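Local coordinates for protein aminomethyltransferase (Bartonella henselae, PDB 3GIR) that belongs to the aminomethyltransferase (glycine cleavage T-protein) family, pairing a folate-binding domain with a C-terminal barrel domain, at residues His69-Arg73 and Gly344-Asp348; Arg255-Gly259 and Leu383-Gln388; Arg308-Leu313 and Ala352-Val358; Pro320-Ala325 and Val337-Phe343; Trp360-Glu366 and Leu378-Ser382. All coordinates share one frame; numbering follows the deposited sequence.

Contact 1: His69-Arg73 and Gly344-Asp348; sequences HLHTR and GPSFD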
# COMPACT_ATOMS: atom_id res chain seq x y z
N HIS A 69 -0.43 1.12 17.18
CA HIS A 69 -0.52 2.30 16.33
C HIS A 69 0.30 3.46 16.87
O HIS A 69 1.17 4.06 16.18
CB HIS A 69 -2.00 2.66 16.13
CG HIS A 69 -2.23 3.87 15.27
ND1 HIS A 69 -2.89 3.81 14.05
CD2 HIS A 69 -1.90 5.17 15.46
CE1 HIS A 69 -2.94 5.02 13.53
NE2 HIS A 69 -2.33 5.87 14.36
N LEU A 70 0.00 3.83 18.12
CA LEU A 70 0.69 4.94 18.75
C LEU A 70 2.18 4.68 18.86
O LEU A 70 2.96 5.60 18.62
CB LEU A 70 0.05 5.28 20.11
CG LEU A 70 -1.40 5.79 20.05
CD1 LEU A 70 -2.02 5.76 21.51
CD2 LEU A 70 -1.58 7.13 19.36
N HIS A 71 2.56 3.44 19.13
CA HIS A 71 3.97 3.06 19.19
C HIS A 71 4.73 3.37 17.90
O HIS A 71 5.86 3.89 17.92
CB HIS A 71 4.16 1.60 19.63
CG HIS A 71 5.61 1.22 19.74
ND1 HIS A 71 6.33 1.40 20.91
CD2 HIS A 71 6.47 0.73 18.82
CE1 HIS A 71 7.57 0.99 20.70
NE2 HIS A 71 7.70 0.60 19.44
N THR A 72 4.09 3.10 16.76
CA THR A 72 4.70 3.30 15.46
C THR A 72 4.96 4.76 15.21
O THR A 72 5.98 5.14 14.66
CB THR A 72 3.84 2.66 14.31
OG1 THR A 72 3.62 1.26 14.58
CG2 THR A 72 4.44 2.80 12.96
N ARG A 73 4.02 5.61 15.64
CA ARG A 73 4.17 7.04 15.40
C ARG A 73 5.19 7.70 16.36
O ARG A 73 5.68 8.80 16.06
CB ARG A 73 2.85 7.74 15.43
CG ARG A 73 1.90 7.37 14.27
CD ARG A 73 1.21 8.56 13.65
NE ARG A 73 0.14 8.21 12.75
CZ ARG A 73 0.33 7.78 11.50
NH1 ARG A 73 1.53 7.72 10.97
NH2 ARG A 73 -0.70 7.39 10.79
N GLY A 344 -8.86 6.17 14.31
CA GLY A 344 -7.46 6.58 14.16
C GLY A 344 -6.94 7.16 15.46
O GLY A 344 -7.33 8.26 15.83
N PRO A 345 -6.06 6.47 16.17
CA PRO A 345 -5.63 6.98 17.49
C PRO A 345 -4.83 8.28 17.43
O PRO A 345 -4.80 9.05 18.42
CB PRO A 345 -4.74 5.85 18.02
CG PRO A 345 -5.26 4.64 17.35
CD PRO A 345 -5.58 5.09 15.97
N SER A 346 -4.16 8.54 16.31
CA SER A 346 -3.38 9.78 16.15
C SER A 346 -4.33 10.92 15.83
O SER A 346 -4.23 11.99 16.44
CB SER A 346 -2.28 9.67 15.12
OG SER A 346 -1.45 8.60 15.40
N PHE A 347 -5.28 10.68 14.95
CA PHE A 347 -6.32 11.66 14.63
C PHE A 347 -7.25 11.88 15.82
O PHE A 347 -7.86 12.98 15.92
CB PHE A 347 -7.13 11.15 13.43
CG PHE A 347 -8.09 12.17 12.87
CD1 PHE A 347 -7.59 13.33 12.32
CD2 PHE A 347 -9.44 11.99 12.92
CE1 PHE A 347 -8.44 14.31 11.77
CE2 PHE A 347 -10.35 12.94 12.37
CZ PHE A 347 -9.82 14.10 11.79
N ASP A 348 -7.30 10.89 16.72
CA ASP A 348 -8.14 10.80 17.90
C ASP A 348 -9.61 10.86 17.54
O ASP A 348 -10.39 11.58 18.17
CB ASP A 348 -7.80 11.87 18.92
CG ASP A 348 -8.37 11.55 20.27
OD1 ASP A 348 -8.58 10.36 20.62
OD2 ASP A 348 -8.63 12.54 20.98
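A proline set over a histidine ring and a serine hydroxyl shared with two basic side chains make this a mixed apolar and polar contact at the surface, where helix 65-74 of the folate-binding family region meets the turn joining strands 334-344 and 349-356 of the C-terminal barrel region. Pro345 lays its CD over the centre of the His69 ring, 3.5 Å from the centroid and only 5° off the normal, a CH-pi contact over the face. His69 CG lies anti to the backbone N (chi1 -180°), which carries the imidazole out toward the turn. On the same proline ring, CB touches Leu70 CD2 at 3.7 Å. Ser346 OG sits at the imidazole edge, in the ring plane, and hydrogen-bonds His69 NE2 at 3.1 Å; either partner could be the donor. The same hydroxyl lies at the edge of the Arg73 guanidinium, where the bond from Arg73 NE is weak, bent to 125°. Both basic groups have stronger partners outside the two segments: Ser253 OG for His69 ND1, and Glu218 and Glu257, in salt bridges, for Arg73. Helix 248-257 thus backs the contact, touching His69 through Ala250 and Leu254 and Pro345 through Glu257, and beyond the turn Phe347 meets Phe385 edge-to-face.

Contact 2: Arg255-Gly259 and Leu383-Gln388; sequences RLEAG and LPFVEQ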
# COMPACT_ATOMS: atom_id res chain seq x y z
N ARG A 255 -2.23 3.32 7.90
CA ARG A 255 -2.33 3.65 6.52
C ARG A 255 -3.55 4.52 6.21
O ARG A 255 -3.48 5.39 5.34
CB ARG A 255 -2.27 2.41 5.63
CG ARG A 255 -3.49 1.48 5.68
CD ARG A 255 -4.45 1.88 4.64
NE ARG A 255 -5.69 1.14 4.82
CZ ARG A 255 -6.81 1.30 4.11
NH1 ARG A 255 -6.91 2.15 3.11
NH2 ARG A 255 -7.84 0.50 4.41
N LEU A 256 -4.65 4.25 6.88
CA LEU A 256 -5.88 5.01 6.65
C LEU A 256 -5.76 6.45 7.12
O LEU A 256 -6.09 7.38 6.38
CB LEU A 256 -7.05 4.26 7.28
CG LEU A 256 -8.47 4.85 7.16
CD1 LEU A 256 -8.73 5.30 5.71
CD2 LEU A 256 -9.51 3.89 7.77
N GLU A 257 -5.17 6.66 8.28
CA GLU A 257 -4.76 8.06 8.71
C GLU A 257 -3.89 8.78 7.68
O GLU A 257 -3.98 9.98 7.48
CB GLU A 257 -4.05 8.03 10.06
CG GLU A 257 -4.94 7.87 11.21
CD GLU A 257 -4.20 7.97 12.52
OE1 GLU A 257 -2.95 7.88 12.49
OE2 GLU A 257 -4.84 8.11 13.59
N ALA A 258 -2.95 8.04 7.06
CA ALA A 258 -2.02 8.54 6.04
C ALA A 258 -2.65 8.76 4.65
O ALA A 258 -1.97 9.18 3.75
CB ALA A 258 -0.73 7.66 5.92
N GLY A 259 -3.90 8.42 4.50
CA GLY A 259 -4.60 8.53 3.26
C GLY A 259 -4.27 7.55 2.17
O GLY A 259 -4.49 7.83 0.95
N LEU A 383 -7.45 14.46 2.70
CA LEU A 383 -6.48 13.42 3.06
C LEU A 383 -5.09 13.99 2.86
O LEU A 383 -4.91 14.84 1.97
CB LEU A 383 -6.70 12.23 2.18
CG LEU A 383 -8.03 11.46 2.34
CD1 LEU A 383 -8.14 10.44 1.19
CD2 LEU A 383 -8.11 10.87 3.77
N PRO A 384 -4.10 13.56 3.66
CA PRO A 384 -4.26 12.62 4.76
C PRO A 384 -4.90 13.26 5.98
O PRO A 384 -4.95 14.49 6.14
CB PRO A 384 -2.83 12.19 5.09
CG PRO A 384 -2.04 13.42 4.70
CD PRO A 384 -2.74 14.11 3.60
N PHE A 385 -5.37 12.43 6.90
CA PHE A 385 -5.88 12.90 8.15
C PHE A 385 -4.80 13.37 9.10
O PHE A 385 -5.04 14.23 9.98
CB PHE A 385 -6.66 11.79 8.85
CG PHE A 385 -7.99 11.44 8.20
CD1 PHE A 385 -8.12 10.32 7.34
CD2 PHE A 385 -9.11 12.20 8.47
CE1 PHE A 385 -9.36 9.99 6.77
CE2 PHE A 385 -10.34 11.85 7.93
CZ PHE A 385 -10.44 10.79 7.04
N VAL A 386 -3.64 12.70 9.03
CA VAL A 386 -2.51 12.98 9.89
C VAL A 386 -1.33 13.36 8.98
O VAL A 386 -1.07 12.74 7.96
CB VAL A 386 -2.20 11.72 10.80
CG1 VAL A 386 -0.88 11.92 11.55
CG2 VAL A 386 -3.36 11.43 11.74
N GLU A 387 -0.56 14.36 9.42
CA GLU A 387 0.53 14.90 8.66
C GLU A 387 1.60 13.83 8.37
O GLU A 387 1.96 13.10 9.27
CB GLU A 387 1.19 16.00 9.49
CG GLU A 387 2.04 17.00 8.69
CD GLU A 387 2.88 17.94 9.61
OE1 GLU A 387 2.57 18.06 10.83
OE2 GLU A 387 3.86 18.53 9.10
N GLN A 388 2.03 13.76 7.12
CA GLN A 388 3.08 12.83 6.72
C GLN A 388 4.43 13.34 7.12
O GLN A 388 4.60 14.54 7.18
CB GLN A 388 3.02 12.53 5.24
CG GLN A 388 1.69 11.80 4.91
CD GLN A 388 1.45 11.72 3.43
OE1 GLN A 388 2.05 12.45 2.66
NE2 GLN A 388 0.56 10.81 3.03
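Glu257, in the last turn of helix 248-257, packs against Val386 of the segment that follows strand 374-381. From CB outward, its side chain runs past one methyl: Glu257 CB and CG each lie 3.9 Å from Val386 CG2, and CD comes to 3.6 Å. Extended beyond CG (chi2 -175°), the chain crosses the valine obliquely. At its tip Glu257 OE1 still lies 3.7 Å from Val386 CG2 while it forms a salt bridge with Arg73, and OE2 accepts a hydrogen bond from Phe347 N. The arginine and the backbone N-H would be expected to stabilise the charged carboxylate. The backbone carbonyl of the same residue does a second job. Val386 N donates to Glu257 O at 3.1 Å and 156°, from a position tilted off the carbonyl plane, and Phe385 N adds a weak bond to the same oxygen. The Phe385 ring presents its edge to Leu256 O, with CD1 at 3.7 Å and the oxygen in the ring plane. One residue past Glu257, Ala258 O receives a weak, bent bond from Gln388 NE2 at 3.1 Å. The helix closes in a Schellman motif at Gly259, whose positive phi turns the chain against Leu383 and Pro384; a cis peptide bond precedes that proline, and its CB lies 3.4 Å from Ala258 O. Strand 349-356 flanks the junction: Val351 touches Leu256 and Phe385, Met353 touches Leu256 and Leu383, and the ring of His381 stacks on that of Phe385.

Contact 3: Arg308-Leu313 and Ala352-Val358; sequences RCRVGL and AMGYVPV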
# COMPACT_ATOMS: atom_id res chain seq x y z
N ARG A 308 -17.21 8.16 -10.26
CA ARG A 308 -17.41 8.30 -8.82
C ARG A 308 -16.03 8.72 -8.32
O ARG A 308 -15.05 8.59 -9.06
CB ARG A 308 -17.76 6.98 -8.19
CG ARG A 308 -17.03 5.82 -8.74
CD ARG A 308 -17.48 4.63 -7.92
NE ARG A 308 -16.85 3.37 -8.26
CZ ARG A 308 -16.83 2.29 -7.46
NH1 ARG A 308 -17.39 2.32 -6.23
NH2 ARG A 308 -16.23 1.16 -7.88
N CYS A 309 -15.94 9.22 -7.08
CA CYS A 309 -14.69 9.89 -6.62
C CYS A 309 -14.27 9.34 -5.27
O CYS A 309 -15.07 9.38 -4.34
CB CYS A 309 -14.86 11.36 -6.41
SG CYS A 309 -15.36 12.14 -7.99
N ARG A 310 -13.00 8.92 -5.14
CA ARG A 310 -12.48 8.51 -3.83
C ARG A 310 -12.19 9.72 -2.95
O ARG A 310 -11.46 10.67 -3.36
CB ARG A 310 -11.19 7.72 -3.99
CG ARG A 310 -10.68 7.21 -2.61
CD ARG A 310 -9.42 6.36 -2.82
NE ARG A 310 -8.36 7.19 -3.42
CZ ARG A 310 -7.51 7.99 -2.78
NH1 ARG A 310 -7.42 8.05 -1.45
NH2 ARG A 310 -6.66 8.70 -3.50
N VAL A 311 -12.82 9.73 -1.78
CA VAL A 311 -12.70 10.77 -0.85
C VAL A 311 -12.43 10.30 0.58
O VAL A 311 -12.85 9.20 1.00
CB VAL A 311 -13.97 11.75 -0.87
CG1 VAL A 311 -14.17 12.41 -2.25
CG2 VAL A 311 -15.22 11.03 -0.39
N GLY A 312 -11.78 11.19 1.34
CA GLY A 312 -11.76 11.03 2.77
C GLY A 312 -13.10 11.33 3.36
O GLY A 312 -13.82 12.21 2.84
N LEU A 313 -13.45 10.67 4.46
CA LEU A 313 -14.70 10.86 5.16
C LEU A 313 -14.47 10.93 6.65
O LEU A 313 -13.80 10.07 7.20
CB LEU A 313 -15.68 9.68 4.84
CG LEU A 313 -16.12 9.58 3.39
CD1 LEU A 313 -16.75 8.15 3.08
CD2 LEU A 313 -17.10 10.69 2.99
N ALA A 352 -12.20 7.47 7.77
CA ALA A 352 -12.67 6.63 6.73
C ALA A 352 -12.37 7.17 5.34
O ALA A 352 -11.91 8.31 5.19
CB ALA A 352 -14.27 6.58 6.88
N MET A 353 -12.57 6.30 4.34
CA MET A 353 -12.45 6.71 2.93
C MET A 353 -13.56 6.02 2.20
O MET A 353 -14.09 5.00 2.64
CB MET A 353 -11.10 6.35 2.30
CG MET A 353 -9.98 7.19 2.74
SD MET A 353 -8.46 6.96 1.75
CE MET A 353 -8.60 5.23 1.35
N GLY A 354 -13.97 6.59 1.07
CA GLY A 354 -15.06 5.95 0.34
C GLY A 354 -15.28 6.66 -0.98
O GLY A 354 -14.45 7.51 -1.39
N TYR A 355 -16.36 6.33 -1.65
CA TYR A 355 -16.74 6.86 -2.95
C TYR A 355 -18.02 7.60 -2.85
O TYR A 355 -18.98 7.11 -2.28
CB TYR A 355 -16.85 5.79 -4.04
CG TYR A 355 -15.47 5.35 -4.53
CD1 TYR A 355 -14.84 5.96 -5.60
CD2 TYR A 355 -14.77 4.36 -3.86
CE1 TYR A 355 -13.61 5.60 -6.02
CE2 TYR A 355 -13.48 3.99 -4.30
CZ TYR A 355 -12.92 4.63 -5.36
OH TYR A 355 -11.61 4.32 -5.80
N VAL A 356 -18.04 8.78 -3.48
CA VAL A 356 -19.25 9.61 -3.64
C VAL A 356 -19.24 10.09 -5.11
O VAL A 356 -18.21 10.16 -5.77
CB VAL A 356 -19.30 10.76 -2.63
CG1 VAL A 356 -19.37 10.25 -1.17
CG2 VAL A 356 -18.13 11.78 -2.87
N PRO A 357 -20.42 10.52 -5.63
CA PRO A 357 -20.40 11.07 -6.95
C PRO A 357 -19.70 12.41 -6.96
O PRO A 357 -19.54 13.08 -5.92
CB PRO A 357 -21.91 11.22 -7.26
CG PRO A 357 -22.62 10.40 -6.25
CD PRO A 357 -21.75 10.54 -5.04
N VAL A 358 -19.28 12.82 -8.15
CA VAL A 358 -18.51 14.05 -8.26
C VAL A 358 -19.18 15.28 -7.63
O VAL A 358 -18.52 16.12 -7.02
CB VAL A 358 -18.05 14.27 -9.74
CG1 VAL A 358 -19.19 14.54 -10.67
CG2 VAL A 358 -16.97 15.38 -9.84
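Val311 and Val356 meet at the apolar centre, their CG2 methyls 3.9 Å apart and the two side chains crossing at about a right angle. Flanking them on the same face of the sheet, Leu313 CB rests 4.0 Å from Ala352 CB, and Leu313 CD1 lies over the backbone of Gly354, where a side chain would clash with it. At the other end Cys309 SG packs on Val358 CB. These residues belong to neighbouring antiparallel strands, 309-315 and 349-356, in the six-stranded sheet of the C-terminal barrel domain. Cys309 with Val356 and Val311 with Gly354 are hydrogen-bonded pairs; Val311 N donates to Gly354 O at 2.8 Å and 172°, nearly straight along the C=O axis. Polar groups gather on the other face. The Tyr355 ring is held between two arginines: Arg310 CB makes an off-centre CH-pi contact on one side, while across the ring Arg308 CZ stands 4.5 Å from the centroid in a cation-pi contact, its guanidinium inclined 37° to the ring. Farther out, Tyr355 OH is bonded to Asp266 O and Arg310 NE to Ala276 O.

Contact 4: Pro320-Ala325 and Val337-Phe343; sequences PIRAGA and VVTSGGF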
# COMPACT_ATOMS: atom_id res chain seq x y z
N PRO A 320 -16.57 4.36 15.14
CA PRO A 320 -16.24 4.22 13.71
C PRO A 320 -17.39 3.71 12.83
O PRO A 320 -18.22 2.92 13.27
CB PRO A 320 -15.10 3.18 13.71
CG PRO A 320 -14.46 3.32 15.06
CD PRO A 320 -15.51 3.79 16.01
N ILE A 321 -17.36 4.14 11.58
CA ILE A 321 -18.16 3.62 10.53
C ILE A 321 -17.20 2.78 9.72
O ILE A 321 -16.15 3.26 9.32
CB ILE A 321 -18.76 4.81 9.67
CG1 ILE A 321 -19.67 5.67 10.57
CG2 ILE A 321 -19.48 4.31 8.49
CD1 ILE A 321 -20.24 6.88 9.91
N ARG A 322 -17.60 1.55 9.43
CA ARG A 322 -16.78 0.55 8.78
C ARG A 322 -16.98 0.38 7.29
O ARG A 322 -18.00 0.76 6.71
CB ARG A 322 -17.07 -0.84 9.45
CG ARG A 322 -16.98 -0.82 11.00
CD ARG A 322 -15.62 -0.41 11.46
NE ARG A 322 -14.62 -1.40 11.06
CZ ARG A 322 -14.27 -2.48 11.75
NH1 ARG A 322 -14.83 -2.73 12.93
NH2 ARG A 322 -13.33 -3.31 11.26
N ALA A 323 -16.00 -0.25 6.65
CA ALA A 323 -16.09 -0.64 5.27
C ALA A 323 -17.43 -1.31 4.98
O ALA A 323 -17.88 -2.20 5.75
CB ALA A 323 -14.92 -1.58 4.99
N GLY A 324 -18.04 -0.93 3.87
CA GLY A 324 -19.32 -1.45 3.40
C GLY A 324 -20.54 -0.62 3.79
O GLY A 324 -21.62 -0.80 3.20
N ALA A 325 -20.37 0.31 4.72
CA ALA A 325 -21.46 1.23 5.05
C ALA A 325 -21.96 2.00 3.80
O ALA A 325 -21.16 2.64 3.10
CB ALA A 325 -20.99 2.20 6.10
N VAL A 337 -20.48 4.57 -1.03
CA VAL A 337 -20.15 3.52 -0.07
C VAL A 337 -18.84 3.86 0.64
O VAL A 337 -17.96 4.50 0.03
CB VAL A 337 -20.03 2.14 -0.77
CG1 VAL A 337 -18.86 2.06 -1.67
CG2 VAL A 337 -20.14 1.01 0.30
N VAL A 338 -18.73 3.50 1.92
CA VAL A 338 -17.51 3.54 2.64
C VAL A 338 -16.67 2.35 2.27
O VAL A 338 -17.15 1.20 2.35
CB VAL A 338 -17.76 3.54 4.15
CG1 VAL A 338 -16.48 3.42 5.01
CG2 VAL A 338 -18.59 4.79 4.56
N THR A 339 -15.46 2.59 1.84
CA THR A 339 -14.53 1.51 1.46
C THR A 339 -13.58 1.10 2.57
O THR A 339 -13.13 -0.07 2.60
CB THR A 339 -13.80 1.80 0.20
OG1 THR A 339 -13.12 3.07 0.30
CG2 THR A 339 -14.74 1.83 -1.01
N SER A 340 -13.23 2.04 3.47
CA SER A 340 -12.34 1.76 4.60
C SER A 340 -12.77 2.63 5.77
O SER A 340 -13.22 3.76 5.58
CB SER A 340 -10.87 2.06 4.32
OG SER A 340 -10.35 1.25 3.30
N GLY A 341 -12.66 2.10 6.96
CA GLY A 341 -13.01 2.88 8.14
C GLY A 341 -12.51 2.28 9.41
O GLY A 341 -12.51 1.03 9.53
N GLY A 342 -12.12 3.12 10.36
CA GLY A 342 -11.72 2.67 11.68
C GLY A 342 -11.44 3.82 12.62
O GLY A 342 -11.62 4.96 12.28
N PHE A 343 -11.03 3.52 13.84
CA PHE A 343 -10.61 4.54 14.77
C PHE A 343 -9.17 4.89 14.50
O PHE A 343 -8.31 3.98 14.44
CB PHE A 343 -10.80 4.09 16.20
CG PHE A 343 -10.50 5.16 17.21
CD1 PHE A 343 -11.43 6.15 17.49
CD2 PHE A 343 -9.30 5.14 17.91
CE1 PHE A 343 -11.12 7.13 18.41
CE2 PHE A 343 -9.02 6.08 18.84
CZ PHE A 343 -9.92 7.09 19.05
O HOH W 1 -13.71 -1.30 8.22
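Val338 is the main bump of this contact, a buried side chain fitted into the hollow formed by the folded segment 320-325. A chi1 of 174° sets its CG1 trans to the backbone N and brings it against Arg322 O at 3.5 Å. The other branch, CG2, meets Ala325 CB at 3.9 Å, and Ile321 CG2 approaches that same methyl at 4.1 Å, the isoleucine crossing the valine at about a right angle. At the other end a smaller knob, Pro320 CG, lies 3.9 Å from Phe343 CB, while Pro320 CB rests against the flat backbone of Gly342. Residues 322-325, which form a type II beta turn, supply much of the hollow, with Gly324 at the third position where the backbone angles call for a residue without a side chain. The turn leads into edge strand 326-328 and already pairs with strand 334-344: Gly324 N donates to Val338 O, and Val338 N to Ala325 O, nearly straight at 173°. Thr339 and Ser340 both face Met353 in a classic beta bulge, and Ala323 CB sits 3.3 Å from Thr339 O beside it. Gly341 then lets the segments close up, since Ile321 O makes a CA-H...O contact with Gly341 CA where a side chain would have clashed. One water bridges the segments here: it accepts from Ala323 N and, at the edge of the guanidinium, from Arg322 NE, and donates to Gly341 O at 2.9 Å. On the bulge, Ser340 and Thr339 bond Asp266 through their hydroxyls, and Arg255 also reaches Ser340 OG.

Contact 5: Trp360-Glu366 and Leu378-Ser382; sequences WKVEGTE and LSVHS
Val380 pushes its two methyls into a cup of carbonyl oxygens on the segment 360-366. CG2, anti to the carbonyl carbon, lies 3.4 Å from Trp360 O and also meets Thr365 CB, whereas CG1, which a chi1 of 168° points away from the valine's own N, lies 3.5 Å from Lys361 O. The backbone of the same valine bonds to the segment in both directions: Gly364 N donates to Val380 O at 2.8 Å, and Val380 N to Thr365 O at 2.9 Å, each at 163°. Beyond this pair, Glu366 and Ser379 face each other as an antiparallel non-hydrogen-bonded pair, where strand 366-371 begins beside strand 374-381. The cup draws on Trp360 and Lys361 and on the type II beta turn that follows, Val362 to Thr365. The turn's closing oxygen, Val362 O, accepts from both Thr365 N and Thr365 OG1, the hydroxyl bond being 2.7 Å long, and Gly364 occupies the position whose backbone angles call for glycine. At the outer rim, tentatively and in the modelled conformer of Glu363, water links this residue to Ser382: one molecule accepts from Ser382 N and donates to Glu363 OE2, and a second joins that oxygen to Ser382 OG. That first water also lies over the centre of the His381 ring. The chemistry therefore divides by depth, with direct backbone bonds gripping the valine and water-mediated polar contacts at the rim.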
# COMPACT_ATOMS: atom_id res chain seq x y z
N TRP A 360 -20.72 15.58 -4.93
CA TRP A 360 -20.58 15.58 -3.50
C TRP A 360 -19.14 15.62 -3.04
O TRP A 360 -18.89 15.50 -1.83
CB TRP A 360 -21.21 14.32 -2.92
CG TRP A 360 -22.78 14.39 -2.76
CD1 TRP A 360 -23.46 14.71 -1.64
CD2 TRP A 360 -23.73 14.14 -3.76
NE1 TRP A 360 -24.81 14.74 -1.90
CE2 TRP A 360 -25.00 14.35 -3.20
CE3 TRP A 360 -23.64 13.79 -5.10
CZ2 TRP A 360 -26.18 14.21 -3.94
CZ3 TRP A 360 -24.82 13.62 -5.84
CH2 TRP A 360 -26.08 13.81 -5.23
N LYS A 361 -18.20 15.77 -3.97
CA LYS A 361 -16.78 15.60 -3.55
C LYS A 361 -16.17 16.82 -2.90
O LYS A 361 -15.05 16.74 -2.35
CB LYS A 361 -15.94 15.07 -4.70
CG LYS A 361 -15.43 16.10 -5.63
CD LYS A 361 -14.32 15.50 -6.48
CE LYS A 361 -13.96 16.37 -7.63
NZ LYS A 361 -12.95 15.65 -8.45
N VAL A 362 -16.86 17.95 -2.83
CA VAL A 362 -16.28 19.11 -2.18
C VAL A 362 -16.04 18.90 -0.69
O VAL A 362 -16.92 18.45 0.05
CB VAL A 362 -17.12 20.43 -2.41
CG1 VAL A 362 -16.58 21.60 -1.63
CG2 VAL A 362 -17.15 20.72 -3.89
N GLU A 363 -14.85 19.28 -0.23
CA GLU A 363 -14.50 19.23 1.18
C GLU A 363 -15.57 19.83 2.04
O GLU A 363 -15.96 20.97 1.79
CB GLU A 363 -13.19 20.02 1.44
CG GLU A 363 -12.62 19.81 2.79
CD GLU A 363 -11.25 20.48 2.96
OE1 GLU A 363 -10.63 20.79 1.92
OE2 GLU A 363 -10.83 20.71 4.11
N GLY A 364 -16.05 19.12 3.07
CA GLY A 364 -17.09 19.57 3.96
C GLY A 364 -18.48 19.10 3.64
O GLY A 364 -19.35 19.20 4.47
N THR A 365 -18.65 18.53 2.45
CA THR A 365 -19.99 18.05 2.00
C THR A 365 -20.50 16.99 3.01
O THR A 365 -19.79 16.05 3.31
CB THR A 365 -19.99 17.51 0.64
OG1 THR A 365 -19.58 18.54 -0.31
CG2 THR A 365 -21.35 16.98 0.23
N GLU A 366 -21.71 17.18 3.49
CA GLU A 366 -22.43 16.15 4.30
C GLU A 366 -22.98 15.02 3.43
O GLU A 366 -23.74 15.24 2.47
CB GLU A 366 -23.59 16.77 5.08
CG GLU A 366 -23.22 17.82 6.04
CD GLU A 366 -24.41 18.41 6.82
OE1 GLU A 366 -25.58 18.46 6.33
OE2 GLU A 366 -24.15 18.79 7.96
N LEU A 378 -21.61 12.05 7.94
CA LEU A 378 -20.15 12.09 7.73
C LEU A 378 -19.87 13.36 6.89
O LEU A 378 -20.73 13.77 6.12
CB LEU A 378 -19.66 10.95 6.86
CG LEU A 378 -19.97 9.53 7.38
CD1 LEU A 378 -21.42 9.04 7.00
CD2 LEU A 378 -18.90 8.56 6.95
N SER A 379 -18.68 13.94 7.00
CA SER A 379 -18.36 15.00 6.07
C SER A 379 -17.16 14.59 5.22
O SER A 379 -16.20 13.93 5.69
CB SER A 379 -18.08 16.30 6.86
OG SER A 379 -17.00 16.12 7.78
N VAL A 380 -17.20 15.00 3.98
CA VAL A 380 -16.09 14.75 3.10
C VAL A 380 -14.90 15.55 3.63
O VAL A 380 -15.03 16.67 4.05
CB VAL A 380 -16.41 15.19 1.65
CG1 VAL A 380 -15.12 15.20 0.76
CG2 VAL A 380 -17.58 14.35 1.06
N HIS A 381 -13.73 14.91 3.71
CA HIS A 381 -12.59 15.41 4.48
C HIS A 381 -11.34 15.25 3.63
O HIS A 381 -11.15 14.28 2.90
CB HIS A 381 -12.43 14.68 5.81
CG HIS A 381 -11.49 15.32 6.80
ND1 HIS A 381 -10.11 15.25 6.70
CD2 HIS A 381 -11.75 15.99 7.93
CE1 HIS A 381 -9.57 15.89 7.72
NE2 HIS A 381 -10.54 16.36 8.48
N SER A 382 -10.43 16.25 3.75
CA SER A 382 -9.12 16.16 3.12
C SER A 382 -8.31 14.95 3.59
O SER A 382 -8.48 14.51 4.72
CB SER A 382 -8.30 17.45 3.39
OG SER A 382 -8.11 17.64 4.75
O HOH W 2 -11.21 18.55 5.52
O HOH W 3 -7.99 20.21 5.43

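In the fold
From the N terminus, helix 65-74 waits 271 residues for its partner in contact 1, the turn between strands 334-344 and 349-356. Helix 248-257 opens contact 2, which closes near the C terminus. Contact 1 crosses contacts 2 and 3. Contacts 1 and 2 each tie the folate-binding family region to the C-terminal barrel region and touch through the Arg73-Glu257 salt bridge. Contacts 3, 4 and 5 all nest inside the loop of contact 2; contact 4 also nests in contacts 1 and 3, and contact 5 follows 1, 3 and 4 in series. Contacts 3 to 5 assemble one antiparallel sheet, contact 3 joining central strands while contacts 4 and 5 fasten turns leading into its outermost strands.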